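Local coordinates for protein proline dehydrogenase (Deinococcus radiodurans, PDB 4H6Q) that oxidises L-proline to (S)-1-pyrroline-5-carboxylate with FAD as cofactor, passing the electrons to a quinone in the first step of proline degradation to glutamate, at residues A[99-104]-A[134-139]; A[146-151]-A[165-170]. All coordinates share one frame; numbering follows the deposited sequence.

Interaction 1: A[99-104]-A[134-139]; sequences IKLSSV and ICLDME. With FAD (flavin-adenine dinucleotide), chain C; TFB (tetrahydrofuran-2-carboxylic acid), chain D.
Ile99 bridges in parallel to Leu136: Ile99 N donates to Cys135 O at 2.9 Å, while Asp137 N returns a bond to Ile99 O. The dense part lies beside this bridge and is wholly apolar: Ile99 CG1, set between its own N and carbonyl carbon (chi1 65°), rests 3.9 Å from Leu136 CD2 and also meets Ile134 CG2; Leu101 CD2 reaches the same Leu136 methyl at 4.1 Å. Past the Ile99-Leu136 bridge the packing gives way to polar links. One water accepts from Leu101 N and donates to Asp137 O, spanning backbones that have begun to part. Glu139 grips the turn at 101-103 with both carboxylate oxygens, each through its syn lone pair: OE1 takes Ser102 N, and OE2 lies 2.6 Å from Ser102 OG, which donates to it. Lys100 CB lies over the flat face of the same carboxylate, 3.6 Å from Glu139 CD. With alanine here in place of Glu139, Ser102 N and OG would probably both lose their acceptor across the contact, leaving the 101-103 turn less firmly tied to 134-139. At the ligand side, Lys100 runs extended until its last torsion bends NZ between two anions: Asp137 OD2, met on the anti side at 3.1 Å, and OXT of the proline analogue tetrahydrofuran-2-carboxylic acid at 2.9 Å. Tyr280 and Arg189 also bind the Asp137 carboxylate, and Met138 O accepts from flavin N3. The two chains thus bring up a lysine that pairs with the substrate-like carboxylate, consistent with its role in binding proline.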
loop_
_atom_site.group_PDB
_atom_site.type_symbol
_atom_site.label_atom_id
_atom_site.label_comp_id
_atom_site.label_asym_id
_atom_site.label_seq_id
_atom_site.Cartn_x
_atom_site.Cartn_y
_atom_site.Cartn_z
ATOM N N ILE A 99 -3.075 -0.808 5.381
ATOM C CA ILE A 99 -4.511 -0.883 5.679
ATOM C C ILE A 99 -5.263 0.121 4.837
ATOM O O ILE A 99 -4.770 1.214 4.512
ATOM C CB ILE A 99 -4.824 -0.668 7.185
ATOM C CG1 ILE A 99 -4.458 0.745 7.666
ATOM C CG2 ILE A 99 -4.098 -1.756 8.026
ATOM C CD1 ILE A 99 -4.857 1.023 9.132
ATOM N N LYS A 100 -6.512 -0.244 4.506
ATOM C CA LYS A 100 -7.498 0.679 3.929
ATOM C C LYS A 100 -8.372 1.172 5.062
ATOM O O LYS A 100 -8.980 0.366 5.787
ATOM C CB LYS A 100 -8.375 -0.079 2.903
ATOM C CG LYS A 100 -7.614 -0.258 1.582
ATOM C CD LYS A 100 -8.385 -1.146 0.627
ATOM C CE LYS A 100 -7.697 -1.205 -0.738
ATOM N NZ LYS A 100 -6.296 -1.703 -0.721
ATOM N N LEU A 101 -8.445 2.482 5.279
ATOM C CA LEU A 101 -9.208 2.925 6.438
ATOM C C LEU A 101 -10.731 2.613 6.324
ATOM O O LEU A 101 -11.448 2.557 7.328
ATOM C CB LEU A 101 -8.958 4.403 6.742
ATOM C CG LEU A 101 -7.536 4.657 7.327
ATOM C CD1 LEU A 101 -7.172 6.120 7.248
ATOM C CD2 LEU A 101 -7.397 4.122 8.752
ATOM N N SER A 102 -11.239 2.416 5.091
ATOM C CA SER A 102 -12.628 1.978 4.945
ATOM C C SER A 102 -12.860 0.553 5.465
ATOM O O SER A 102 -14.016 0.151 5.665
ATOM C CB SER A 102 -13.054 2.025 3.477
ATOM O OG SER A 102 -12.539 0.903 2.780
ATOM N N SER A 103 -11.802 -0.222 5.714
ATOM C CA SER A 103 -11.964 -1.541 6.325
ATOM C C SER A 103 -12.074 -1.478 7.824
ATOM O O SER A 103 -12.529 -2.452 8.448
ATOM C CB SER A 103 -10.846 -2.503 5.968
ATOM O OG SER A 103 -9.610 -2.129 6.560
ATOM N N VAL A 104 -11.732 -0.322 8.432
ATOM C CA VAL A 104 -11.703 -0.258 9.891
ATOM C C VAL A 104 -12.546 0.882 10.457
ATOM O O VAL A 104 -12.427 1.247 11.628
ATOM C CB VAL A 104 -10.252 -0.235 10.424
ATOM C CG1 VAL A 104 -9.589 -1.564 10.125
ATOM C CG2 VAL A 104 -9.434 0.944 9.879
ATOM N N ILE A 134 3.044 1.202 9.433
ATOM C CA ILE A 134 1.733 1.034 8.790
ATOM C C ILE A 134 1.611 2.047 7.681
ATOM O O ILE A 134 1.858 3.245 7.909
ATOM C CB ILE A 134 0.601 1.313 9.814
ATOM C CG1 ILE A 134 0.642 0.341 11.015
ATOM C CG2 ILE A 134 -0.776 1.282 9.137
ATOM C CD1 ILE A 134 0.576 -1.181 10.608
ATOM N N CYS A 135 1.189 1.584 6.498
ATOM C CA CYS A 135 0.799 2.491 5.435
ATOM C C CYS A 135 -0.728 2.611 5.359
ATOM O O CYS A 135 -1.421 1.578 5.340
ATOM C CB CYS A 135 1.345 2.027 4.069
ATOM S SG CYS A 135 0.848 3.160 2.715
ATOM N N LEU A 136 -1.239 3.842 5.318
ATOM C CA LEU A 136 -2.656 4.118 5.025
ATOM C C LEU A 136 -2.799 4.184 3.506
ATOM O O LEU A 136 -2.399 5.179 2.865
ATOM C CB LEU A 136 -3.093 5.447 5.653
ATOM C CG LEU A 136 -2.693 5.586 7.142
ATOM C CD1 LEU A 136 -3.053 6.971 7.644
ATOM C CD2 LEU A 136 -3.332 4.500 8.028
ATOM N N ASP A 137 -3.352 3.105 2.900
ATOM C CA ASP A 137 -3.585 3.085 1.445
ATOM C C ASP A 137 -4.545 4.240 1.072
ATOM O O ASP A 137 -5.372 4.691 1.880
ATOM C CB ASP A 137 -4.245 1.769 1.048
ATOM C CG ASP A 137 -3.301 0.588 1.007
ATOM O OD1 ASP A 137 -2.062 0.736 1.109
ATOM O OD2 ASP A 137 -3.878 -0.551 0.835
ATOM N N MET A 138 -4.420 4.724 -0.148
ATOM C CA MET A 138 -5.363 5.736 -0.619
ATOM C C MET A 138 -6.483 5.116 -1.444
ATOM O O MET A 138 -6.225 4.402 -2.429
ATOM C CB MET A 138 -4.667 6.862 -1.395
ATOM C CG MET A 138 -5.579 8.105 -1.576
ATOM S SD MET A 138 -6.024 8.928 -0.009
ATOM C CE MET A 138 -4.483 9.655 0.485
ATOM N N GLU A 139 -7.733 5.337 -1.032
ATOM C CA GLU A 139 -8.888 4.799 -1.711
ATOM C C GLU A 139 -9.439 5.818 -2.712
ATOM O O GLU A 139 -8.649 6.588 -3.277
ATOM C CB GLU A 139 -9.904 4.265 -0.666
ATOM C CG GLU A 139 -9.235 3.170 0.231
ATOM C CD GLU A 139 -10.198 2.556 1.219
ATOM O OE1 GLU A 139 -10.255 3.036 2.388
ATOM O OE2 GLU A 139 -10.919 1.594 0.825
HETATM P PA FAD C . 0.431 0.556 -15.695
HETATM O O1A FAD C . 0.761 1.735 -16.617
HETATM O O2A FAD C . -0.988 0.276 -15.415
HETATM O O5B FAD C . 1.023 -0.758 -16.116
HETATM C C5B FAD C . 2.408 -0.849 -16.411
HETATM C C4B FAD C . 2.837 -2.242 -16.822
HETATM O O4B FAD C . 2.894 -3.029 -15.654
HETATM C C3B FAD C . 1.867 -2.953 -17.695
HETATM O O3B FAD C . 1.959 -2.627 -19.072
HETATM C C2B FAD C . 2.196 -4.364 -17.387
HETATM O O2B FAD C . 3.419 -4.764 -17.966
HETATM C C1B FAD C . 2.368 -4.300 -15.903
HETATM N N9A FAD C . 1.122 -4.465 -15.153
HETATM C C8A FAD C . 0.546 -3.540 -14.283
HETATM N N7A FAD C . -0.586 -4.003 -13.752
HETATM C C5A FAD C . -0.761 -5.291 -14.250
HETATM C C6A FAD C . -1.733 -6.260 -14.079
HETATM N N6A FAD C . -2.846 -6.057 -13.209
HETATM N N1A FAD C . -1.597 -7.418 -14.745
HETATM C C2A FAD C . -0.554 -7.657 -15.565
HETATM N N3A FAD C . 0.414 -6.752 -15.776
HETATM C C4A FAD C . 0.322 -5.598 -15.124
HETATM N N1 FAD C . -3.357 2.748 -6.164
HETATM C C2 FAD C . -4.224 3.370 -5.321
HETATM O O2 FAD C . -5.164 4.102 -5.870
HETATM N N3 FAD C . -4.133 3.275 -3.959
HETATM C C4 FAD C . -3.137 2.516 -3.355
HETATM O O4 FAD C . -3.074 2.418 -2.012
HETATM C C4X FAD C . -2.181 1.818 -4.218
HETATM N N5 FAD C . -1.176 1.056 -3.681
HETATM C C5X FAD C . -0.292 0.463 -4.555
HETATM C C6 FAD C . 0.755 -0.316 -4.037
HETATM C C7 FAD C . 1.695 -0.913 -4.916
HETATM C C7M FAD C . 2.836 -1.759 -4.355
HETATM C C8 FAD C . 1.556 -0.709 -6.310
HETATM C C8M FAD C . 2.536 -1.317 -7.277
HETATM C C9 FAD C . 0.485 0.042 -6.818
HETATM C C9A FAD C . -0.415 0.637 -5.956
HETATM N N10 FAD C . -1.458 1.414 -6.497
HETATM C C10 FAD C . -2.350 1.998 -5.632
HETATM C "C1'" FAD C . -1.593 1.651 -7.925
HETATM C "C2'" FAD C . -2.583 0.811 -8.669
HETATM O "O2'" FAD C . -2.611 -0.447 -8.005
HETATM C "C3'" FAD C . -2.008 1.036 -10.089
HETATM O "O3'" FAD C . -2.647 2.019 -10.846
HETATM C "C4'" FAD C . -1.747 -0.156 -10.922
HETATM O "O4'" FAD C . -0.859 -0.920 -10.186
HETATM C "C5'" FAD C . -1.136 0.299 -12.240
HETATM O "O5'" FAD C . 0.050 -0.404 -12.447
HETATM P P FAD C . 1.406 0.309 -12.880
HETATM O O1P FAD C . 1.878 1.574 -12.101
HETATM O O2P FAD C . 2.362 -0.899 -13.074
HETATM O O3P FAD C . 1.216 0.785 -14.411
HETATM O OA TFB D . -4.316 -0.478 -3.284
HETATM C CA TFB D . -4.444 -1.114 -4.550
HETATM C C TFB D . -5.670 -2.003 -4.581
HETATM O OB TFB D . -6.082 -2.428 -5.692
HETATM C CB TFB D . -3.237 -1.931 -4.742
HETATM C CG TFB D . -2.760 -2.167 -3.384
HETATM C CD TFB D . -3.289 -1.095 -2.513
HETATM O OXT TFB D . -6.303 -2.331 -3.510
HETATM O O HOH W 1 -7.027 4.518 4.001
#

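Interaction 2: A[146-151]-A[165-170]; sequences VTLEQF and TVLQSY. With FAD (flavin-adenine dinucleotide), chain C.
Thr165 CG2 sits over the face of the Phe151 ring, 3.7 Å from its centroid and only 10° off the normal, a CH-pi contact in which the methyl is nearly centred on the six carbons. The ring is brought there by a chi1 of 176°, which carries CG away from the backbone N of its helix and out over the strand. On the threonine, the hydroxyl lies opposite the backbone N and leaves the methyl to face the ring. OG1 serves a different neighbour, bonding to Leu136 O of the adjoining strand; across the present contact it merely comes within 4.1 Å of Thr147 CG2. Thr147 likewise spends its own hydroxyl on Arg143 O, one turn back along the chain, and offers the strand a methyl. Leu148 stands at about a right angle to Thr165 and reaches two strand residues with CD2, 4.2 Å from Thr165 CG2 and 4.3 Å from Leu167 CD2. No hydrogen bond joins the two segments. Val166 points away from the helix, towards the flavin, and farther along the strand Gln168 NE2 donates to flavin O2 at 2.8 Å. The axes of 146-151 and 165-168 approach to 9.9 Å at 147°, roughly antiparallel. Helix 144-158 returns along the outside of the parallel barrel before strand 163-168, the beta-alpha-beta arrangement of a TIM barrel with its cofactor bound at the C-terminal strand ends.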
loop_
_atom_site.group_PDB
_atom_site.type_symbol
_atom_site.label_atom_id
_atom_site.label_comp_id
_atom_site.label_asym_id
_atom_site.label_seq_id
_atom_site.Cartn_x
_atom_site.Cartn_y
_atom_site.Cartn_z
ATOM N N VAL A 146 -10.194 13.307 4.298
ATOM C CA VAL A 146 -10.203 12.702 5.618
ATOM C C VAL A 146 -8.971 11.816 5.848
ATOM O O VAL A 146 -8.386 11.827 6.934
ATOM C CB VAL A 146 -11.524 11.900 5.928
ATOM C CG1 VAL A 146 -11.771 10.718 4.975
ATOM C CG2 VAL A 146 -11.516 11.395 7.352
ATOM N N THR A 147 -8.535 11.074 4.836
ATOM C CA THR A 147 -7.325 10.256 5.018
ATOM C C THR A 147 -6.100 11.137 5.280
ATOM O O THR A 147 -5.287 10.806 6.148
ATOM C CB THR A 147 -7.078 9.351 3.805
ATOM O OG1 THR A 147 -8.215 8.487 3.662
ATOM C CG2 THR A 147 -5.818 8.499 3.940
ATOM N N LEU A 148 -5.942 12.246 4.566
ATOM C CA LEU A 148 -4.792 13.133 4.803
ATOM C C LEU A 148 -4.850 13.866 6.154
ATOM O O LEU A 148 -3.805 14.074 6.803
ATOM C CB LEU A 148 -4.591 14.130 3.646
ATOM C CG LEU A 148 -4.209 13.466 2.314
ATOM C CD1 LEU A 148 -3.992 14.540 1.242
ATOM C CD2 LEU A 148 -2.995 12.519 2.387
ATOM N N GLU A 149 -6.051 14.229 6.605
ATOM C CA GLU A 149 -6.243 14.784 7.937
ATOM C C GLU A 149 -5.864 13.764 9.011
ATOM O O GLU A 149 -5.124 14.059 9.973
ATOM C CB GLU A 149 -7.684 15.219 8.139
ATOM N N GLN A 150 -6.367 12.535 8.858
ATOM C CA GLN A 150 -6.087 11.484 9.829
ATOM C C GLN A 150 -4.604 11.096 9.804
ATOM O O GLN A 150 -3.989 10.865 10.867
ATOM C CB GLN A 150 -6.991 10.290 9.608
ATOM C CG GLN A 150 -8.459 10.590 9.885
ATOM C CD GLN A 150 -9.408 9.441 9.593
ATOM O OE1 GLN A 150 -9.175 8.619 8.719
ATOM N NE2 GLN A 150 -10.503 9.387 10.355
ATOM N N PHE A 151 -4.006 11.062 8.607
ATOM C CA PHE A 151 -2.554 10.840 8.496
ATOM C C PHE A 151 -1.759 11.870 9.299
ATOM O O PHE A 151 -0.872 11.503 10.100
ATOM C CB PHE A 151 -2.115 10.843 7.039
ATOM C CG PHE A 151 -0.640 10.719 6.876
ATOM C CD1 PHE A 151 0.034 9.546 7.273
ATOM C CD2 PHE A 151 0.087 11.754 6.306
ATOM C CE1 PHE A 151 1.412 9.449 7.138
ATOM C CE2 PHE A 151 1.483 11.643 6.161
ATOM C CZ PHE A 151 2.150 10.477 6.558
ATOM N N THR A 165 1.635 7.111 4.070
ATOM C CA THR A 165 0.423 7.066 3.242
ATOM C C THR A 165 0.804 7.024 1.757
ATOM O O THR A 165 1.959 6.651 1.444
ATOM C CB THR A 165 -0.601 8.182 3.629
ATOM O OG1 THR A 165 -1.851 7.915 2.990
ATOM C CG2 THR A 165 -0.142 9.592 3.242
ATOM N N VAL A 166 -0.169 7.333 0.900
ATOM C CA VAL A 166 -0.082 7.113 -0.541
ATOM C C VAL A 166 -0.650 8.345 -1.252
ATOM O O VAL A 166 -1.641 8.928 -0.778
ATOM C CB VAL A 166 -0.954 5.897 -0.958
ATOM C CG1 VAL A 166 -0.945 5.696 -2.470
ATOM C CG2 VAL A 166 -0.525 4.600 -0.188
ATOM N N LEU A 167 -0.031 8.756 -2.368
ATOM C CA LEU A 167 -0.639 9.759 -3.251
ATOM C C LEU A 167 -0.721 9.204 -4.645
ATOM O O LEU A 167 0.218 8.507 -5.140
ATOM C CB LEU A 167 0.112 11.089 -3.267
ATOM C CG LEU A 167 0.083 11.833 -1.928
ATOM C CD1 LEU A 167 1.019 12.990 -1.952
ATOM C CD2 LEU A 167 -1.321 12.312 -1.563
ATOM N N GLN A 168 -1.841 9.537 -5.293
ATOM C CA GLN A 168 -2.146 8.968 -6.627
ATOM C C GLN A 168 -1.864 9.998 -7.722
ATOM O O GLN A 168 -2.451 11.127 -7.711
ATOM C CB GLN A 168 -3.621 8.524 -6.721
ATOM C CG GLN A 168 -4.012 7.471 -5.692
ATOM C CD GLN A 168 -5.408 7.639 -5.183
ATOM O OE1 GLN A 168 -5.825 8.766 -4.899
ATOM N NE2 GLN A 168 -6.108 6.543 -4.962
ATOM N N SER A 169 -1.014 9.660 -8.689
ATOM C CA SER A 169 -0.600 10.648 -9.704
ATOM C C SER A 169 -1.704 11.007 -10.680
ATOM O O SER A 169 -1.586 12.003 -11.412
ATOM C CB SER A 169 0.627 10.182 -10.494
ATOM O OG SER A 169 0.290 9.177 -11.477
ATOM N N TYR A 170 -2.778 10.221 -10.758
ATOM C CA TYR A 170 -3.849 10.600 -11.677
ATOM C C TYR A 170 -4.689 11.758 -11.183
ATOM O O TYR A 170 -5.437 12.351 -11.982
ATOM C CB TYR A 170 -4.700 9.400 -12.151
ATOM C CG TYR A 170 -5.600 8.654 -11.155
ATOM C CD1 TYR A 170 -6.308 7.524 -11.596
ATOM C CD2 TYR A 170 -5.703 8.986 -9.795
ATOM C CE1 TYR A 170 -7.146 6.775 -10.737
ATOM C CE2 TYR A 170 -6.512 8.234 -8.919
ATOM C CZ TYR A 170 -7.217 7.123 -9.396
ATOM O OH TYR A 170 -8.003 6.389 -8.531
HETATM P PA FAD C . 0.431 0.556 -15.695
HETATM O O1A FAD C . 0.761 1.735 -16.617
HETATM O O2A FAD C . -0.988 0.276 -15.415
HETATM O O5B FAD C . 1.023 -0.758 -16.116
HETATM C C5B FAD C . 2.408 -0.849 -16.411
HETATM C C4B FAD C . 2.837 -2.242 -16.822
HETATM O O4B FAD C . 2.894 -3.029 -15.654
HETATM C C3B FAD C . 1.867 -2.953 -17.695
HETATM O O3B FAD C . 1.959 -2.627 -19.072
HETATM C C2B FAD C . 2.196 -4.364 -17.387
HETATM O O2B FAD C . 3.419 -4.764 -17.966
HETATM C C1B FAD C . 2.368 -4.300 -15.903
HETATM N N9A FAD C . 1.122 -4.465 -15.153
HETATM C C8A FAD C . 0.546 -3.540 -14.283
HETATM N N7A FAD C . -0.586 -4.003 -13.752
HETATM C C5A FAD C . -0.761 -5.291 -14.250
HETATM C C6A FAD C . -1.733 -6.260 -14.079
HETATM N N6A FAD C . -2.846 -6.057 -13.209
HETATM N N1A FAD C . -1.597 -7.418 -14.745
HETATM C C2A FAD C . -0.554 -7.657 -15.565
HETATM N N3A FAD C . 0.414 -6.752 -15.776
HETATM C C4A FAD C . 0.322 -5.598 -15.124
HETATM N N1 FAD C . -3.357 2.748 -6.164
HETATM C C2 FAD C . -4.224 3.370 -5.321
HETATM O O2 FAD C . -5.164 4.102 -5.870
HETATM N N3 FAD C . -4.133 3.275 -3.959
HETATM C C4 FAD C . -3.137 2.516 -3.355
HETATM O O4 FAD C . -3.074 2.418 -2.012
HETATM C C4X FAD C . -2.181 1.818 -4.218
HETATM N N5 FAD C . -1.176 1.056 -3.681
HETATM C C5X FAD C . -0.292 0.463 -4.555
HETATM C C6 FAD C . 0.755 -0.316 -4.037
HETATM C C7 FAD C . 1.695 -0.913 -4.916
HETATM C C7M FAD C . 2.836 -1.759 -4.355
HETATM C C8 FAD C . 1.556 -0.709 -6.310
HETATM C C8M FAD C . 2.536 -1.317 -7.277
HETATM C C9 FAD C . 0.485 0.042 -6.818
HETATM C C9A FAD C . -0.415 0.637 -5.956
HETATM N N10 FAD C . -1.458 1.414 -6.497
HETATM C C10 FAD C . -2.350 1.998 -5.632
HETATM C "C1'" FAD C . -1.593 1.651 -7.925
HETATM C "C2'" FAD C . -2.583 0.811 -8.669
HETATM O "O2'" FAD C . -2.611 -0.447 -8.005
HETATM C "C3'" FAD C . -2.008 1.036 -10.089
HETATM O "O3'" FAD C . -2.647 2.019 -10.846
HETATM C "C4'" FAD C . -1.747 -0.156 -10.922
HETATM O "O4'" FAD C . -0.859 -0.920 -10.186
HETATM C "C5'" FAD C . -1.136 0.299 -12.240
HETATM O "O5'" FAD C . 0.050 -0.404 -12.447
HETATM P P FAD C . 1.406 0.309 -12.880
HETATM O O1P FAD C . 1.878 1.574 -12.101
HETATM O O2P FAD C . 2.362 -0.899 -13.074
HETATM O O3P FAD C . 1.216 0.785 -14.411
#

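How the interactions relate
Both interactions are buried and meet at neighbouring strands 133-136 and 163-168, but they build different layers of the barrel. Interaction 1 joins strand to strand and then follows the chains into the catalytic end, so backbone bonds give way to carboxylates, a lysine and a water. Interaction 2 joins the sheet to an outer helix, and its contact is entirely van der Waals and CH-pi. The two are stitched together directly, by the threonine hydroxyl that links the strands and by Glu139 O with Gln168 NE2 at 3.0 Å. Both also reach the same flavin ring, from neighbouring strands of the barrel.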